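PDB 4IX5: MsStt7d protein from Micromonas, which probably acts as an ATP-dependent protein kinase, the chain being the C-terminal part of a longer protein and holding its kinase domain, with a bound ATP analogue and magnesium. Local coordinates for residues 21-26 against 35-40; 80-85 against 109-114; 171-176 against 186-191. All coordinates share one frame; numbering follows the deposited sequence.

Contact 1 (21-26 against 35-40); sequences IRVLPG and TVFRGV. With ANP (phosphoaminophosphonic acid-adenylate ester), chain G.
Arg22 and Val40 form the antiparallel hydrogen-bonded pair that joins segments 21-26 and 35-40, and three backbone hydrogen bonds link them. Arg22 N gives to Val40 O at 2.9 Å, Val40 N returns a bond to Arg22 O, and Leu24 N continues the ladder to Arg38 O. Val23 faces Gly39 as the non-hydrogen-bonded pair, their CA atoms 4.3 Å apart. Beyond Leu24 N a water bridges the segments: it accepts from Arg38 N and donates to both Leu24 O and Gly26 O, the latter at 2.6 Å.

Side-chain contacts differ on the two faces. On the one carrying Arg22 and Val40, the arginine runs alongside the valine and bends at chi3 (65°), which brings NH2 to 3.6 Å from Val40 CG2. Leu24 reaches the same methyl with CD1. On the face of Val23, its CG2, anti to the backbone N, packs at 3.6 Å on Phe37 CB, while Leu24 O lies at the edge of the phenyl ring.

The charged end of Arg38 finds its partner outside the two segments, NH2 forming a salt bridge with Glu116 OE2. The turn between the strands is the glycine-rich, nucleotide-binding loop of the kinase fold, and Val36 CG2 comes 3.3 Å from ANP O3A. Strand 21-30 is outermost in the five-stranded sheet of the N-terminal kinase lobe, and Phe37 bonds through its backbone to Leu49 of strand 45-52.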
loop_
_atom_site.group_PDB
_atom_site.type_symbol
_atom_site.label_atom_id
_atom_site.label_comp_id
_atom_site.label_asym_id
_atom_site.label_seq_id
_atom_site.Cartn_x
_atom_site.Cartn_y
_atom_site.Cartn_z
ATOM N N ILE B 21 4.965 26.285 -0.639
ATOM C CA ILE B 21 5.462 24.937 -0.440
ATOM C C ILE B 21 6.172 24.453 -1.688
ATOM O O ILE B 21 5.614 24.479 -2.789
ATOM C CB ILE B 21 4.313 23.974 -0.103
ATOM C CG1 ILE B 21 3.656 24.392 1.217
ATOM C CG2 ILE B 21 4.806 22.534 -0.067
ATOM C CD1 ILE B 21 2.342 23.696 1.504
ATOM N N ARG B 22 7.417 24.030 -1.513
ATOM C CA ARG B 22 8.147 23.398 -2.590
ATOM C C ARG B 22 8.293 21.931 -2.241
ATOM O O ARG B 22 8.816 21.594 -1.191
ATOM C CB ARG B 22 9.520 24.046 -2.785
ATOM C CG ARG B 22 10.364 23.354 -3.846
ATOM C CD ARG B 22 11.585 24.174 -4.235
ATOM N NE ARG B 22 12.539 24.326 -3.143
ATOM C CZ ARG B 22 13.516 23.464 -2.874
ATOM N NH1 ARG B 22 13.665 22.376 -3.617
ATOM N NH2 ARG B 22 14.342 23.690 -1.862
ATOM N N VAL B 23 7.808 21.060 -3.112
ATOM C CA VAL B 23 7.951 19.638 -2.887
ATOM C C VAL B 23 9.232 19.139 -3.550
ATOM O O VAL B 23 9.591 19.582 -4.642
ATOM C CB VAL B 23 6.711 18.855 -3.365
ATOM C CG1 VAL B 23 6.457 19.102 -4.840
ATOM C CG2 VAL B 23 6.871 17.364 -3.087
ATOM N N LEU B 24 9.941 18.248 -2.865
ATOM C CA LEU B 24 11.127 17.622 -3.436
ATOM C C LEU B 24 10.747 16.274 -4.037
ATOM O O LEU B 24 10.138 15.447 -3.363
ATOM C CB LEU B 24 12.209 17.436 -2.363
ATOM C CG LEU B 24 12.990 18.678 -1.919
ATOM C CD1 LEU B 24 12.090 19.668 -1.210
ATOM C CD2 LEU B 24 14.144 18.291 -1.015
ATOM N N PRO B 25 11.093 16.051 -5.317
ATOM C CA PRO B 25 10.838 14.760 -5.964
ATOM C C PRO B 25 11.468 13.601 -5.202
ATOM O O PRO B 25 12.471 13.786 -4.502
ATOM C CB PRO B 25 11.517 14.913 -7.327
ATOM C CG PRO B 25 11.472 16.380 -7.600
ATOM C CD PRO B 25 11.631 17.050 -6.259
ATOM N N GLY B 26 10.871 12.420 -5.333
ATOM C CA GLY B 26 11.395 11.223 -4.702
ATOM C C GLY B 26 10.693 10.909 -3.398
ATOM O O GLY B 26 11.042 11.466 -2.355
ATOM N N THR B 35 1.475 8.644 -0.019
ATOM C CA THR B 35 2.862 8.852 -0.395
ATOM C C THR B 35 3.407 10.092 0.309
ATOM O O THR B 35 2.751 11.134 0.351
ATOM C CB THR B 35 2.975 9.052 -1.905
ATOM O OG1 THR B 35 2.274 7.993 -2.573
ATOM C CG2 THR B 35 4.437 9.055 -2.336
ATOM N N VAL B 36 4.601 9.958 0.880
ATOM C CA VAL B 36 5.222 11.026 1.636
ATOM C C VAL B 36 6.419 11.593 0.874
ATOM O O VAL B 36 7.199 10.851 0.277
ATOM C CB VAL B 36 5.695 10.514 3.015
ATOM C CG1 VAL B 36 6.410 11.602 3.743
ATOM C CG2 VAL B 36 4.519 10.006 3.831
ATOM N N PHE B 37 6.557 12.911 0.910
ATOM C CA PHE B 37 7.641 13.625 0.252
ATOM C C PHE B 37 8.258 14.591 1.242
ATOM O O PHE B 37 7.582 15.072 2.155
ATOM C CB PHE B 37 7.096 14.460 -0.912
ATOM C CG PHE B 37 6.439 13.654 -1.994
ATOM C CD1 PHE B 37 7.152 13.285 -3.129
ATOM C CD2 PHE B 37 5.104 13.265 -1.888
ATOM C CE1 PHE B 37 6.547 12.539 -4.131
ATOM C CE2 PHE B 37 4.496 12.515 -2.891
ATOM C CZ PHE B 37 5.218 12.161 -4.013
ATOM N N ARG B 38 9.535 14.897 1.053
ATOM C CA ARG B 38 10.123 16.039 1.734
ATOM C C ARG B 38 9.659 17.308 1.026
ATOM O O ARG B 38 9.360 17.299 -0.173
ATOM C CB ARG B 38 11.650 15.976 1.696
ATOM C CG ARG B 38 12.266 14.885 2.569
ATOM C CD ARG B 38 13.766 15.107 2.729
ATOM N NE ARG B 38 14.408 13.962 3.364
ATOM C CZ ARG B 38 14.869 12.905 2.701
ATOM N NH1 ARG B 38 14.760 12.852 1.379
ATOM N NH2 ARG B 38 15.434 11.897 3.357
ATOM N N GLY B 39 9.590 18.399 1.771
ATOM C CA GLY B 39 9.272 19.690 1.191
ATOM C C GLY B 39 9.933 20.810 1.971
ATOM O O GLY B 39 10.500 20.610 3.056
ATOM N N VAL B 40 9.883 21.996 1.395
ATOM C CA VAL B 40 10.352 23.202 2.073
ATOM C C VAL B 40 9.207 24.205 2.138
ATOM O O VAL B 40 8.621 24.558 1.111
ATOM C CB VAL B 40 11.526 23.840 1.329
ATOM C CG1 VAL B 40 11.926 25.142 2.004
ATOM C CG2 VAL B 40 12.700 22.877 1.270
HETATM P PG ANP G . 6.498 4.421 4.878
HETATM O O1G ANP G . 6.041 3.133 4.323
HETATM O O2G ANP G . 6.316 4.372 6.469
HETATM O O3G ANP G . 8.043 4.581 4.503
HETATM P PB ANP G . 3.931 5.971 4.969
HETATM O O1B ANP G . 2.909 6.107 3.905
HETATM O O2B ANP G . 3.580 4.734 5.946
HETATM N N3B ANP G . 5.521 5.731 4.272
HETATM P PA ANP G . 4.878 7.673 7.046
HETATM O O1A ANP G . 4.200 8.832 7.725
HETATM O O2A ANP G . 5.117 6.403 7.821
HETATM O O3A ANP G . 3.935 7.355 5.782
HETATM O "O5'" ANP G . 6.293 8.147 6.449
HETATM C "C5'" ANP G . 7.092 7.365 5.556
HETATM C "C4'" ANP G . 8.523 7.888 5.487
HETATM O "O4'" ANP G . 8.544 9.301 5.681
HETATM C "C3'" ANP G . 9.387 7.290 6.581
HETATM O "O3'" ANP G . 10.683 7.027 6.076
HETATM C "C2'" ANP G . 9.596 8.394 7.572
HETATM O "O2'" ANP G . 10.955 8.325 7.967
HETATM C "C1'" ANP G . 9.348 9.671 6.796
HETATM N N9 ANP G . 8.613 10.636 7.633
HETATM C C8 ANP G . 7.294 10.633 7.856
HETATM N N7 ANP G . 6.921 11.645 8.664
HETATM C C5 ANP G . 8.032 12.317 8.973
HETATM C C6 ANP G . 8.353 13.494 9.794
HETATM N N6 ANP G . 7.373 14.152 10.436
HETATM N N1 ANP G . 9.633 13.877 9.855
HETATM C C2 ANP G . 10.607 13.222 9.216
HETATM N N3 ANP G . 10.392 12.138 8.458
HETATM C C4 ANP G . 9.149 11.647 8.305
HETATM O O HOH W 1 10.821 13.807 -1.237
#

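Contact 2 (80-85 against 109-114); sequences TCARFM and LMWANE. With ANP (phosphoaminophosphonic acid-adenylate ester), chain G.
Arg83 N and Glu114 OE2 make a nearly straight hydrogen bond of 2.9 Å (170° at the hydrogen), the carboxylate oxygen being met on its anti side. The same OE2 accepts from a water that in turn accepts a hydrogen bond from Arg83 NE, so Glu114 OE2 is linked to Arg83 directly through its backbone N and through water to its side chain. Next along the chain, Ala112 N donates to Arg83 O in the carbonyl plane at 3.0 Å, and Met85 N donates to Met110 O.

Around these bonds the side chains close in. The bend of Arg83 at chi3 (60°) lays its guanidinium over the methyl of Ala112, which meets one face with NH2 3.5 Å away. Phe84, in a non-hydrogen-bonded pair with Trp111, sets its CD1 over one face of the indole, 3.6 Å from NE1, with the ring planes inclined at 52°. Met85 CB rests 3.7 Å from Met110 CE, while its sulfur lies near Ala112 N.

Farther out, Asn70 of helix 59-76 accepts from Trp111 NE1, which helps fix the indole, and Lys185 pairs with Glu114 OE1. Between these flanks the backbone reads the adenine: ANP N6 donates to Ala112 O at 2.9 Å and Glu114 N to ANP N1 at 3.0 Å, with Ala82 CB close to N6. This pair of backbone bonds is the signature of a protein kinase hinge, where the N-lobe sheet passes into the linker and holds the nucleotide's adenine edge.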
loop_
_atom_site.group_PDB
_atom_site.type_symbol
_atom_site.label_atom_id
_atom_site.label_comp_id
_atom_site.label_asym_id
_atom_site.label_seq_id
_atom_site.Cartn_x
_atom_site.Cartn_y
_atom_site.Cartn_z
ATOM N N THR B 80 3.681 14.092 21.442
ATOM C CA THR B 80 3.722 12.643 21.324
ATOM C C THR B 80 4.115 12.244 19.907
ATOM O O THR B 80 4.809 11.251 19.700
ATOM C CB THR B 80 2.372 11.991 21.676
ATOM O OG1 THR B 80 1.337 12.539 20.850
ATOM C CG2 THR B 80 2.033 12.226 23.151
ATOM N N CYS B 81 3.675 13.041 18.941
ATOM C CA CYS B 81 3.843 12.718 17.525
ATOM C C CYS B 81 4.496 13.877 16.766
ATOM O O CYS B 81 4.632 14.975 17.306
ATOM C CB CYS B 81 2.485 12.395 16.906
ATOM S SG CYS B 81 1.589 11.039 17.705
ATOM N N ALA B 82 4.897 13.630 15.519
ATOM C CA ALA B 82 5.409 14.688 14.648
ATOM C C ALA B 82 4.441 15.870 14.642
ATOM O O ALA B 82 3.222 15.696 14.573
ATOM C CB ALA B 82 5.595 14.170 13.231
ATOM N N ARG B 83 4.991 17.080 14.722
ATOM C CA ARG B 83 4.168 18.278 14.820
ATOM C C ARG B 83 3.350 18.448 13.560
ATOM O O ARG B 83 3.902 18.500 12.473
ATOM C CB ARG B 83 5.042 19.513 15.066
ATOM C CG ARG B 83 4.324 20.848 14.868
ATOM C CD ARG B 83 5.121 22.009 15.469
ATOM N NE ARG B 83 6.451 22.161 14.879
ATOM C CZ ARG B 83 6.737 22.986 13.872
ATOM N NH1 ARG B 83 5.785 23.743 13.334
ATOM N NH2 ARG B 83 7.980 23.057 13.404
ATOM N N PHE B 84 2.036 18.522 13.729
ATOM C CA PHE B 84 1.106 18.604 12.603
ATOM C C PHE B 84 0.890 20.054 12.215
ATOM O O PHE B 84 0.566 20.896 13.059
ATOM C CB PHE B 84 -0.214 17.935 12.993
ATOM C CG PHE B 84 -1.269 17.954 11.925
ATOM C CD1 PHE B 84 -1.031 17.429 10.663
ATOM C CD2 PHE B 84 -2.532 18.463 12.212
ATOM C CE1 PHE B 84 -2.029 17.438 9.695
ATOM C CE2 PHE B 84 -3.533 18.469 11.251
ATOM C CZ PHE B 84 -3.284 17.949 9.997
ATOM N N MET B 85 1.071 20.343 10.928
ATOM C CA MET B 85 1.016 21.722 10.440
ATOM C C MET B 85 -0.233 21.988 9.612
ATOM O O MET B 85 -0.415 23.085 9.083
ATOM C CB MET B 85 2.283 22.063 9.648
ATOM C CG MET B 85 3.573 21.871 10.458
ATOM S SD MET B 85 5.105 22.273 9.570
ATOM C CE MET B 85 4.933 24.066 9.425
ATOM N N LEU B 109 -1.447 16.558 3.479
ATOM C CA LEU B 109 -1.185 16.856 4.891
ATOM C C LEU B 109 0.274 17.270 5.063
ATOM O O LEU B 109 1.149 16.828 4.318
ATOM C CB LEU B 109 -1.471 15.634 5.773
ATOM C CG LEU B 109 -2.861 15.004 5.654
ATOM C CD1 LEU B 109 -3.009 13.879 6.708
ATOM C CD2 LEU B 109 -3.973 16.042 5.808
ATOM N N MET B 110 0.548 18.108 6.059
ATOM C CA MET B 110 1.916 18.568 6.275
ATOM C C MET B 110 2.327 18.497 7.749
ATOM O O MET B 110 1.519 18.766 8.645
ATOM C CB MET B 110 2.062 20.008 5.760
ATOM C CG MET B 110 3.484 20.531 5.795
ATOM S SD MET B 110 3.599 22.112 4.936
ATOM C CE MET B 110 2.810 23.165 6.143
ATOM N N TRP B 111 3.580 18.111 7.982
ATOM C CA TRP B 111 4.140 18.027 9.328
ATOM C C TRP B 111 5.537 18.617 9.319
ATOM O O TRP B 111 6.172 18.713 8.266
ATOM C CB TRP B 111 4.295 16.564 9.778
ATOM C CG TRP B 111 3.052 15.753 9.880
ATOM C CD1 TRP B 111 2.314 15.510 11.001
ATOM C CD2 TRP B 111 2.426 15.033 8.821
ATOM N NE1 TRP B 111 1.246 14.695 10.702
ATOM C CE2 TRP B 111 1.291 14.388 9.368
ATOM C CE3 TRP B 111 2.708 14.881 7.457
ATOM C CZ2 TRP B 111 0.445 13.580 8.606
ATOM C CZ3 TRP B 111 1.869 14.069 6.691
ATOM C CH2 TRP B 111 0.743 13.437 7.271
ATOM N N ALA B 112 6.037 18.998 10.492
ATOM C CA ALA B 112 7.448 19.340 10.610
ATOM C C ALA B 112 8.290 18.115 10.296
ATOM O O ALA B 112 7.932 17.009 10.685
ATOM C CB ALA B 112 7.756 19.797 12.022
ATOM N N ASN B 113 9.408 18.306 9.605
ATOM C CA ASN B 113 10.406 17.255 9.507
ATOM C C ASN B 113 11.099 17.129 10.865
ATOM O O ASN B 113 11.815 18.043 11.298
ATOM C CB ASN B 113 11.427 17.575 8.418
ATOM C CG ASN B 113 12.384 16.427 8.165
ATOM O OD1 ASN B 113 12.798 15.734 9.095
ATOM N ND2 ASN B 113 12.742 16.216 6.896
ATOM N N GLU B 114 10.857 16.022 11.560
ATOM C CA GLU B 114 11.349 15.883 12.924
ATOM C C GLU B 114 12.763 15.306 12.980
ATOM O O GLU B 114 13.364 15.258 14.047
ATOM C CB GLU B 114 10.415 15.009 13.768
ATOM C CG GLU B 114 9.004 15.563 13.923
ATOM C CD GLU B 114 8.907 16.687 14.950
ATOM O OE1 GLU B 114 9.881 16.913 15.696
ATOM O OE2 GLU B 114 7.841 17.341 15.024
HETATM P PG ANP G . 6.498 4.421 4.878
HETATM O O1G ANP G . 6.041 3.133 4.323
HETATM O O2G ANP G . 6.316 4.372 6.469
HETATM O O3G ANP G . 8.043 4.581 4.503
HETATM P PB ANP G . 3.931 5.971 4.969
HETATM O O1B ANP G . 2.909 6.107 3.905
HETATM O O2B ANP G . 3.580 4.734 5.946
HETATM N N3B ANP G . 5.521 5.731 4.272
HETATM P PA ANP G . 4.878 7.673 7.046
HETATM O O1A ANP G . 4.200 8.832 7.725
HETATM O O2A ANP G . 5.117 6.403 7.821
HETATM O O3A ANP G . 3.935 7.355 5.782
HETATM O "O5'" ANP G . 6.293 8.147 6.449
HETATM C "C5'" ANP G . 7.092 7.365 5.556
HETATM C "C4'" ANP G . 8.523 7.888 5.487
HETATM O "O4'" ANP G . 8.544 9.301 5.681
HETATM C "C3'" ANP G . 9.387 7.290 6.581
HETATM O "O3'" ANP G . 10.683 7.027 6.076
HETATM C "C2'" ANP G . 9.596 8.394 7.572
HETATM O "O2'" ANP G . 10.955 8.325 7.967
HETATM C "C1'" ANP G . 9.348 9.671 6.796
HETATM N N9 ANP G . 8.613 10.636 7.633
HETATM C C8 ANP G . 7.294 10.633 7.856
HETATM N N7 ANP G . 6.921 11.645 8.664
HETATM C C5 ANP G . 8.032 12.317 8.973
HETATM C C6 ANP G . 8.353 13.494 9.794
HETATM N N6 ANP G . 7.373 14.152 10.436
HETATM N N1 ANP G . 9.633 13.877 9.855
HETATM C C2 ANP G . 10.607 13.222 9.216
HETATM N N3 ANP G . 10.392 12.138 8.458
HETATM C C4 ANP G . 9.149 11.647 8.305
HETATM O O HOH W 2 8.337 20.046 15.693
#

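Contact 3 (171-176 against 186-191); sequences PANLIA and LIDLGA. With MG (magnesium ion), chain F; ANP (phosphoaminophosphonic acid-adenylate ester), chain G.
A single backbone hydrogen bond joins the segments, Ile187 N to Asn173 O at 2.9 Å with the donor 42° out of the carbonyl plane, beside the antiparallel non-hydrogen-bonded pair of Leu174 and Leu186. Those two leucines lie side by side and touch through their CD2 methyls at 3.6 Å, against Leu152 of helix 141-161. Ile175 crosses Ile187 at about a right angle, CD1 to CG2; Ile175 CD1 also reaches ANP C2 at 3.4 Å, while Ile187 CD1 lies against both the ribose and the adenine, at C2' and C8.

The polar end is built round magnesium. Asn173 OD1 binds it at 2.5 Å and Asp188 OD2 at 2.6 Å, the amide and carboxylate planes standing almost perpendicular. Two ANP oxygens, O2A and O2G, and a water are further ligands. Asp168 O accepts from Asn173 ND2, which helps orient the amide, and Asp188 OD1 closes an Asx turn with Gly190 N.

Asp188 begins the Asp-Leu-Gly form of the kinase DFG motif. With one neutral amide and one carboxylate as the protein ligands within these segments, and Asp188 OD2 only 3.1 Å from ANP O2B, magnesium probably offsets the negative charge crowded between aspartate and phosphates.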
loop_
_atom_site.group_PDB
_atom_site.type_symbol
_atom_site.label_atom_id
_atom_site.label_comp_id
_atom_site.label_asym_id
_atom_site.label_seq_id
_atom_site.Cartn_x
_atom_site.Cartn_y
_atom_site.Cartn_z
ATOM N N PRO B 171 9.759 0.605 15.466
ATOM C CA PRO B 171 10.910 1.498 15.350
ATOM C C PRO B 171 10.854 2.356 14.099
ATOM O O PRO B 171 11.314 3.496 14.126
ATOM C CB PRO B 171 12.088 0.527 15.309
ATOM C CG PRO B 171 11.613 -0.614 16.184
ATOM C CD PRO B 171 10.167 -0.773 15.802
ATOM N N ALA B 172 10.280 1.828 13.027
ATOM C CA ALA B 172 10.176 2.585 11.786
ATOM C C ALA B 172 9.283 3.813 11.917
ATOM O O ALA B 172 9.373 4.746 11.112
ATOM C CB ALA B 172 9.664 1.686 10.663
ATOM N N ASN B 173 8.408 3.806 12.915
ATOM C CA ASN B 173 7.499 4.938 13.127
ATOM C C ASN B 173 7.888 5.759 14.354
ATOM O O ASN B 173 7.043 6.389 14.989
ATOM C CB ASN B 173 6.046 4.457 13.218
ATOM C CG ASN B 173 5.430 4.239 11.842
ATOM O OD1 ASN B 173 5.890 4.825 10.866
ATOM N ND2 ASN B 173 4.393 3.418 11.763
ATOM N N LEU B 174 9.173 5.731 14.683
ATOM C CA LEU B 174 9.720 6.577 15.743
ATOM C C LEU B 174 10.883 7.379 15.167
ATOM O O LEU B 174 11.736 6.838 14.453
ATOM C CB LEU B 174 10.187 5.722 16.928
ATOM C CG LEU B 174 9.072 5.062 17.745
ATOM C CD1 LEU B 174 9.620 3.929 18.594
ATOM C CD2 LEU B 174 8.376 6.100 18.629
ATOM N N ILE B 175 10.925 8.673 15.486
ATOM C CA ILE B 175 12.050 9.504 15.091
ATOM C C ILE B 175 12.647 10.153 16.335
ATOM O O ILE B 175 11.911 10.659 17.170
ATOM C CB ILE B 175 11.598 10.615 14.121
ATOM C CG1 ILE B 175 11.063 9.991 12.834
ATOM C CG2 ILE B 175 12.743 11.593 13.823
ATOM C CD1 ILE B 175 10.602 11.024 11.823
ATOM N N ALA B 176 13.971 10.130 16.459
ATOM C CA ALA B 176 14.642 10.837 17.545
ATOM C C ALA B 176 14.740 12.292 17.128
ATOM O O ALA B 176 15.504 12.623 16.230
ATOM C CB ALA B 176 16.029 10.256 17.779
ATOM N N LEU B 186 6.427 9.757 17.796
ATOM C CA LEU B 186 5.771 8.831 16.888
ATOM C C LEU B 186 5.428 9.544 15.600
ATOM O O LEU B 186 5.150 10.740 15.603
ATOM C CB LEU B 186 4.493 8.281 17.520
ATOM C CG LEU B 186 4.699 7.231 18.621
ATOM C CD1 LEU B 186 3.520 7.230 19.587
ATOM C CD2 LEU B 186 4.883 5.846 17.976
ATOM N N ILE B 187 5.460 8.808 14.492
ATOM C CA ILE B 187 4.904 9.324 13.241
ATOM C C ILE B 187 3.837 8.367 12.734
ATOM O O ILE B 187 3.706 7.240 13.227
ATOM C CB ILE B 187 5.985 9.532 12.147
ATOM C CG1 ILE B 187 6.756 8.231 11.927
ATOM C CG2 ILE B 187 6.930 10.675 12.553
ATOM C CD1 ILE B 187 7.499 8.161 10.595
ATOM N N ASP B 188 3.088 8.816 11.727
ATOM C CA ASP B 188 2.185 7.951 10.974
ATOM C C ASP B 188 0.966 7.485 11.759
ATOM O O ASP B 188 0.908 6.355 12.237
ATOM C CB ASP B 188 2.933 6.755 10.367
ATOM C CG ASP B 188 2.088 5.999 9.345
ATOM O OD1 ASP B 188 0.988 6.488 8.977
ATOM O OD2 ASP B 188 2.529 4.921 8.906
ATOM N N LEU B 189 -0.018 8.368 11.862
ATOM C CA LEU B 189 -1.297 8.021 12.470
ATOM C C LEU B 189 -2.281 7.477 11.438
ATOM O O LEU B 189 -3.488 7.471 11.661
ATOM C CB LEU B 189 -1.888 9.244 13.180
ATOM C CG LEU B 189 -1.058 9.738 14.371
ATOM C CD1 LEU B 189 -1.388 11.205 14.646
ATOM C CD2 LEU B 189 -1.319 8.857 15.592
ATOM N N GLY B 190 -1.753 6.991 10.316
ATOM C CA GLY B 190 -2.584 6.503 9.225
ATOM C C GLY B 190 -3.412 5.273 9.545
ATOM O O GLY B 190 -4.396 4.982 8.854
ATOM N N ALA B 191 -3.007 4.524 10.571
ATOM C CA ALA B 191 -3.756 3.339 10.978
ATOM C C ALA B 191 -4.509 3.579 12.283
ATOM O O ALA B 191 -5.276 2.725 12.741
ATOM C CB ALA B 191 -2.828 2.130 11.103
HETATM MG MG MG F . 5.026 4.527 8.496
HETATM P PG ANP G . 6.498 4.421 4.878
HETATM O O1G ANP G . 6.041 3.133 4.323
HETATM O O2G ANP G . 6.316 4.372 6.469
HETATM O O3G ANP G . 8.043 4.581 4.503
HETATM P PB ANP G . 3.931 5.971 4.969
HETATM O O1B ANP G . 2.909 6.107 3.905
HETATM O O2B ANP G . 3.580 4.734 5.946
HETATM N N3B ANP G . 5.521 5.731 4.272
HETATM P PA ANP G . 4.878 7.673 7.046
HETATM O O1A ANP G . 4.200 8.832 7.725
HETATM O O2A ANP G . 5.117 6.403 7.821
HETATM O O3A ANP G . 3.935 7.355 5.782
HETATM O "O5'" ANP G . 6.293 8.147 6.449
HETATM C "C5'" ANP G . 7.092 7.365 5.556
HETATM C "C4'" ANP G . 8.523 7.888 5.487
HETATM O "O4'" ANP G . 8.544 9.301 5.681
HETATM C "C3'" ANP G . 9.387 7.290 6.581
HETATM O "O3'" ANP G . 10.683 7.027 6.076
HETATM C "C2'" ANP G . 9.596 8.394 7.572
HETATM O "O2'" ANP G . 10.955 8.325 7.967
HETATM C "C1'" ANP G . 9.348 9.671 6.796
HETATM N N9 ANP G . 8.613 10.636 7.633
HETATM C C8 ANP G . 7.294 10.633 7.856
HETATM N N7 ANP G . 6.921 11.645 8.664
HETATM C C5 ANP G . 8.032 12.317 8.973
HETATM C C6 ANP G . 8.353 13.494 9.794
HETATM N N6 ANP G . 7.373 14.152 10.436
HETATM N N1 ANP G . 9.633 13.877 9.855
HETATM C C2 ANP G . 10.607 13.222 9.216
HETATM N N3 ANP G . 10.392 12.138 8.458
HETATM C C4 ANP G . 9.149 11.647 8.305
HETATM O O HOH W 3 6.711 2.758 7.910
#

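How the contacts relate
All three contacts reach the same nucleotide, yet from different depths. Contact 1 is partly buried at the border of the N-lobe sheet, and its nearest touch on ANP comes through Val36. Contacts 2 and 3 are buried, with contact 3 nearest the centre of the chain. Contacts 1 and 2 both reach the same five-stranded sheet and meet through Ile21 and Met110. Contact 2 adjoins contact 3 where Thr80 and Ala82 probably bond by their backbones to Leu186. The chemistry shifts accordingly: a strand ladder in contact 1, backbone recognition of adenine in contact 2, and metal-bridged phosphate in contact 3.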